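Local coordinates for uncharacterized conserved protein (Idiomarina loihiensis, PDB 2QSD), which is of unknown function, a member of the DUF1543 family whose assembly in the crystal contains two copies of the chain, at residues Phe11-Gly16 against Pro42-Gly47; Ile29-Gly34 against Phe105-Ala110. All blocks are in the same frame, centred on the assembly; numbering follows the deposited sequence.

Contact 1. Residues Phe11-Gly16 against Pro42-Gly47; sequences FLVYVG and PAIRKG
Val13 and Val15, two residues apart on one strand and turned to the same side of it by the alternation of the strand, both meet Ile44 of the short helix. Val13 comes first: its CG2 points end on at the ethyl branch of Ile44, and the two side chains reach tip to tip with CG2 4.2 Å from Ile44 CG1, a loose van der Waals contact. At Val15 the side chains cross at a slant and lie closer, Val15 CG1 being 3.7 Å from Ile44 CG2. Ile44 serves both valines because it branches at CB: with chi1 at -66°, CG1 stands beside the backbone N and is turned to Val13, while the methyl CG2, anti to the backbone N, is the branch that meets Val15. Beta-branched valine suits the extended strand and offers a compact apolar surface, whereas the two branches of isoleucine let one helix residue cover two strand positions; Val15 CA and Ile44 CA are 8.2 Å apart, and both side chains fill the distance. The contact is wholly apolar and buried. Met37 touches both Val13 and Ile44, and Trp48 packs on Val15. The helix 41-47 thus lies over part of one face of the antiparallel sheet, above strand 9-17, which runs between strands 26-34 and 56-62.

Contact 2. Residues Ile29-Gly34 against Phe105-Ala110; sequences IRFVVG and FTVVVA
Ile29 and Phe105 make the closer of two apolar contacts between these strands, their side chains coming from opposite directions. The end of the Ile29 chain does most of the touching: CD1 is 3.7 Å from Phe105 CE1 and equally far from CZ, so the methyl sits by the CE1-CZ bond, oblique to the ring. Behind it, Ile29 CG1 lies 3.9 Å from Phe105 CE1. With chi1 at 66°, Phe105 holds its CG between the backbone N and the carbonyl carbon, and from there the ring extends to the isoleucine. The ethyl arm of a beta-branched isoleucine on one side and a broad flat ring on the other let the two strands touch although Ile29 CA and Phe105 CA are 9.8 Å apart.

The second contact is lighter and of another shape. Phe31 presents the edge of its ring, with CZ 4.2 Å from Val107 CG2 and that methyl near the ring plane. Here the aromatic residue sits on the other strand, and its length bridges the wider gap to the short valine.

Aromatic packing adds to both contacts: Phe88 of strand 85-90 meets Phe31 edge to face and also meets the Phe105 ring, while Tyr102 meets Phe105 too. The Ile29 carbonyl oxygen accepts a hydrogen bond from Asn23 ND2 of the second subunit. These strands belong to two different antiparallel sheets, and their side chains meet between the two sheets as apolar packing, a hydrophobic core rather than strand pairing.

How the contacts relate
The two contacts meet through the sheet that holds strands 9-17 and 26-34, and their centres are 12 Å apart. These neighbouring strands are joined directly: Phe11 N lies 2.8 Å from Val32 O and Val13 N lies 2.9 Å from Arg30 O, both probable backbone hydrogen bonds. Side chains link them as well, with Tyr14 CD1 3.5 Å from Ile29 CD1. In contact 1 helix 41-47 lies on part of one face of this sheet, whereas contact 2 packs its other face against strand 105-110, where Leu12 also touches Phe105 and Val107. Around Val13, Val15, Ile29 and Phe31, apolar side chains therefore pack on both faces of the sheet.

Contact 1. Residues Phe11-Gly16 against Pro42-Gly47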
loop_
_atom_site.group_PDB
_atom_site.type_symbol
_atom_site.label_atom_id
_atom_site.label_comp_id
_atom_site.label_asym_id
_atom_site.label_seq_id
_atom_site.Cartn_x
_atom_site.Cartn_y
_atom_site.Cartn_z
ATOM N N PHE A 11 6.606 -8.036 18.002
ATOM C CA PHE A 11 5.395 -7.956 17.211
ATOM C C PHE A 11 5.703 -7.496 15.797
ATOM O O PHE A 11 6.519 -6.594 15.581
ATOM C CB PHE A 11 4.416 -6.966 17.824
ATOM C CG PHE A 11 3.897 -7.357 19.180
ATOM C CD1 PHE A 11 4.413 -6.760 20.329
ATOM C CD2 PHE A 11 2.857 -8.277 19.307
ATOM C CE1 PHE A 11 3.912 -7.081 21.587
ATOM C CE2 PHE A 11 2.353 -8.612 20.561
ATOM C CZ PHE A 11 2.882 -8.012 21.703
ATOM N N LEU A 12 5.043 -8.128 14.837
ATOM C CA LEU A 12 5.019 -7.636 13.473
ATOM C C LEU A 12 3.636 -7.034 13.244
ATOM O O LEU A 12 2.632 -7.731 13.337
ATOM C CB LEU A 12 5.404 -8.767 12.507
ATOM C CG LEU A 12 4.838 -9.287 11.173
ATOM C CD1 LEU A 12 4.039 -8.327 10.323
ATOM C CD2 LEU A 12 5.986 -9.870 10.358
ATOM N N VAL A 13 3.592 -5.729 12.982
ATOM C CA VAL A 13 2.331 -4.995 12.875
ATOM C C VAL A 13 2.115 -4.432 11.473
ATOM O O VAL A 13 3.045 -3.950 10.828
ATOM C CB VAL A 13 2.212 -3.853 13.934
ATOM C CG1 VAL A 13 2.264 -4.402 15.341
ATOM C CG2 VAL A 13 3.301 -2.829 13.776
ATOM N N TYR A 14 0.879 -4.512 11.004
ATOM C CA TYR A 14 0.506 -3.988 9.701
ATOM C C TYR A 14 -0.321 -2.745 9.971
ATOM O O TYR A 14 -1.405 -2.816 10.549
ATOM C CB TYR A 14 -0.299 -5.041 8.952
ATOM C CG TYR A 14 -0.687 -4.723 7.526
ATOM C CD1 TYR A 14 0.279 -4.581 6.527
ATOM C CD2 TYR A 14 -2.032 -4.626 7.161
ATOM C CE1 TYR A 14 -0.077 -4.312 5.205
ATOM C CE2 TYR A 14 -2.407 -4.359 5.838
ATOM C CZ TYR A 14 -1.424 -4.203 4.870
ATOM O OH TYR A 14 -1.787 -3.940 3.572
ATOM N N VAL A 15 0.220 -1.593 9.599
ATOM C CA VAL A 15 -0.425 -0.329 9.923
ATOM C C VAL A 15 -0.820 0.413 8.662
ATOM O O VAL A 15 -0.272 0.162 7.589
ATOM C CB VAL A 15 0.457 0.552 10.828
ATOM C CG1 VAL A 15 0.619 -0.097 12.180
ATOM C CG2 VAL A 15 1.827 0.792 10.198
ATOM N N GLY A 16 -1.782 1.317 8.799
ATOM C CA GLY A 16 -2.323 2.054 7.666
ATOM C C GLY A 16 -2.566 3.512 7.980
ATOM O O GLY A 16 -2.735 3.903 9.142
ATOM N N PRO A 42 3.945 4.121 20.921
ATOM C CA PRO A 42 4.953 5.141 20.586
ATOM C C PRO A 42 5.913 4.743 19.469
ATOM O O PRO A 42 6.231 5.572 18.612
ATOM C CB PRO A 42 5.728 5.308 21.902
ATOM C CG PRO A 42 4.734 4.984 22.947
ATOM C CD PRO A 42 3.966 3.827 22.370
ATOM N N ALA A 43 6.350 3.487 19.479
ATOM C CA ALA A 43 7.288 2.985 18.487
ATOM C C ALA A 43 6.630 2.801 17.125
ATOM O O ALA A 43 7.295 2.906 16.096
ATOM C CB ALA A 43 7.919 1.684 18.958
ATOM N N ILE A 44 5.329 2.523 17.122
ATOM C CA ILE A 44 4.573 2.428 15.876
ATOM C C ILE A 44 4.426 3.813 15.265
ATOM O O ILE A 44 4.741 4.013 14.085
ATOM C CB ILE A 44 3.190 1.788 16.086
ATOM C CG1 ILE A 44 3.353 0.331 16.503
ATOM C CG2 ILE A 44 2.356 1.867 14.801
ATOM C CD1 ILE A 44 2.066 -0.320 16.934
ATOM N N ARG A 45 3.978 4.762 16.086
ATOM C CA ARG A 45 3.845 6.163 15.674
ATOM C C ARG A 45 5.135 6.766 15.127
ATOM O O ARG A 45 5.103 7.445 14.104
ATOM C CB ARG A 45 3.298 7.026 16.808
ATOM C CG ARG A 45 1.808 6.846 17.032
ATOM C CD ARG A 45 1.193 8.098 17.631
ATOM N NE ARG A 45 -0.269 8.104 17.546
ATOM C CZ ARG A 45 -0.967 8.465 16.470
ATOM N NH1 ARG A 45 -2.293 8.435 16.504
ATOM N NH2 ARG A 45 -0.348 8.847 15.355
ATOM N N LYS A 46 6.262 6.489 15.780
ATOM C CA LYS A 46 7.542 7.039 15.332
ATOM C C LYS A 46 8.164 6.276 14.158
ATOM O O LYS A 46 9.048 6.797 13.479
ATOM C CB LYS A 46 8.530 7.206 16.500
ATOM C CG LYS A 46 9.302 5.962 16.907
ATOM C CD LYS A 46 10.598 6.327 17.641
ATOM C CE LYS A 46 10.345 6.976 19.006
ATOM N NZ LYS A 46 11.620 7.318 19.709
ATOM N N GLY A 47 7.700 5.052 13.919
ATOM C CA GLY A 47 8.163 4.264 12.776
ATOM C C GLY A 47 7.343 4.497 11.513
ATOM O O GLY A 47 7.813 4.225 10.405
#

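Contact 2. Residues Ile29-Gly34 against Phe105-Ala110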
loop_
_atom_site.group_PDB
_atom_site.type_symbol
_atom_site.label_atom_id
_atom_site.label_comp_id
_atom_site.label_asym_id
_atom_site.label_seq_id
_atom_site.Cartn_x
_atom_site.Cartn_y
_atom_site.Cartn_z
ATOM N N ILE A 29 4.624 -2.437 7.044
ATOM C CA ILE A 29 4.883 -3.422 8.084
ATOM C C ILE A 29 5.968 -2.892 9.012
ATOM O O ILE A 29 7.052 -2.524 8.555
ATOM C CB ILE A 29 5.341 -4.757 7.463
ATOM C CG1 ILE A 29 4.184 -5.436 6.719
ATOM C CG2 ILE A 29 5.946 -5.690 8.513
ATOM C CD1 ILE A 29 3.196 -6.108 7.623
ATOM N N ARG A 30 5.667 -2.829 10.309
ATOM C CA ARG A 30 6.660 -2.442 11.313
ATOM C C ARG A 30 6.983 -3.605 12.258
ATOM O O ARG A 30 6.122 -4.442 12.555
ATOM C CB ARG A 30 6.188 -1.235 12.139
ATOM C CG ARG A 30 5.684 -0.020 11.358
ATOM C CD ARG A 30 6.685 0.491 10.321
ATOM N NE ARG A 30 7.950 0.921 10.908
ATOM C CZ ARG A 30 9.031 1.248 10.203
ATOM N NH1 ARG A 30 9.014 1.204 8.875
ATOM N NH2 ARG A 30 10.137 1.617 10.829
ATOM N N PHE A 31 8.229 -3.646 12.724
ATOM C CA PHE A 31 8.630 -4.545 13.792
ATOM C C PHE A 31 8.796 -3.726 15.056
ATOM O O PHE A 31 9.475 -2.703 15.042
ATOM C CB PHE A 31 9.929 -5.269 13.439
ATOM C CG PHE A 31 9.770 -6.294 12.355
ATOM C CD1 PHE A 31 9.935 -5.943 11.013
ATOM C CD2 PHE A 31 9.435 -7.613 12.673
ATOM C CE1 PHE A 31 9.773 -6.892 10.003
ATOM C CE2 PHE A 31 9.275 -8.572 11.673
ATOM C CZ PHE A 31 9.445 -8.212 10.336
ATOM N N VAL A 32 8.155 -4.165 16.138
ATOM C CA VAL A 32 8.171 -3.434 17.410
ATOM C C VAL A 32 8.312 -4.393 18.595
ATOM O O VAL A 32 7.909 -5.556 18.507
ATOM C CB VAL A 32 6.907 -2.552 17.610
ATOM C CG1 VAL A 32 6.967 -1.298 16.745
ATOM C CG2 VAL A 32 5.619 -3.343 17.340
ATOM N N VAL A 33 8.886 -3.898 19.693
ATOM C CA VAL A 33 9.121 -4.706 20.886
ATOM C C VAL A 33 8.506 -4.074 22.136
ATOM O O VAL A 33 8.760 -2.912 22.437
ATOM C CB VAL A 33 10.637 -4.972 21.103
ATOM C CG1 VAL A 33 10.907 -5.605 22.466
ATOM C CG2 VAL A 33 11.173 -5.880 20.025
ATOM N N GLY A 34 7.694 -4.849 22.849
ATOM C CA GLY A 34 7.108 -4.421 24.117
ATOM C C GLY A 34 6.491 -5.573 24.902
ATOM O O GLY A 34 6.313 -6.668 24.363
ATOM N N PHE A 105 4.675 -11.193 1.664
ATOM C CA PHE A 105 5.981 -11.220 2.331
ATOM C C PHE A 105 6.180 -12.471 3.177
ATOM O O PHE A 105 5.241 -13.243 3.390
ATOM C CB PHE A 105 6.190 -9.964 3.197
ATOM C CG PHE A 105 5.258 -9.863 4.374
ATOM C CD1 PHE A 105 4.108 -9.089 4.292
ATOM C CD2 PHE A 105 5.536 -10.527 5.569
ATOM C CE1 PHE A 105 3.247 -8.988 5.372
ATOM C CE2 PHE A 105 4.682 -10.434 6.648
ATOM C CZ PHE A 105 3.541 -9.656 6.553
ATOM N N THR A 106 7.407 -12.642 3.671
ATOM C CA THR A 106 7.725 -13.679 4.655
ATOM C C THR A 106 8.874 -13.266 5.584
ATOM O O THR A 106 9.558 -12.268 5.345
ATOM C CB THR A 106 8.045 -15.045 3.990
ATOM O OG1 THR A 106 8.077 -16.072 4.990
ATOM C CG2 THR A 106 9.382 -15.008 3.272
ATOM N N VAL A 107 9.053 -14.038 6.654
ATOM C CA VAL A 107 10.211 -13.920 7.528
ATOM C C VAL A 107 10.934 -15.262 7.512
ATOM O O VAL A 107 10.303 -16.312 7.638
ATOM C CB VAL A 107 9.814 -13.521 8.973
ATOM C CG1 VAL A 107 11.046 -13.414 9.869
ATOM C CG2 VAL A 107 9.051 -12.189 8.985
ATOM N N VAL A 108 12.250 -15.226 7.317
ATOM C CA VAL A 108 13.082 -16.436 7.283
ATOM C C VAL A 108 14.334 -16.276 8.142
ATOM O O VAL A 108 14.705 -15.161 8.520
ATOM C CB VAL A 108 13.530 -16.831 5.834
ATOM C CG1 VAL A 108 12.344 -17.253 4.962
ATOM C CG2 VAL A 108 14.352 -15.715 5.170
ATOM N N VAL A 109 14.985 -17.399 8.439
ATOM C CA VAL A 109 16.256 -17.398 9.162
ATOM C C VAL A 109 17.385 -17.759 8.197
ATOM O O VAL A 109 17.350 -18.813 7.554
ATOM C CB VAL A 109 16.223 -18.365 10.370
ATOM C CG1 VAL A 109 17.601 -18.498 11.004
ATOM C CG2 VAL A 109 15.218 -17.885 11.399
ATOM N N ALA A 110 18.369 -16.872 8.084
ATOM C CA ALA A 110 19.499 -17.088 7.174
ATOM C C ALA A 110 20.785 -16.443 7.679
ATOM O O ALA A 110 20.757 -15.639 8.617
ATOM C CB ALA A 110 19.162 -16.586 5.783
#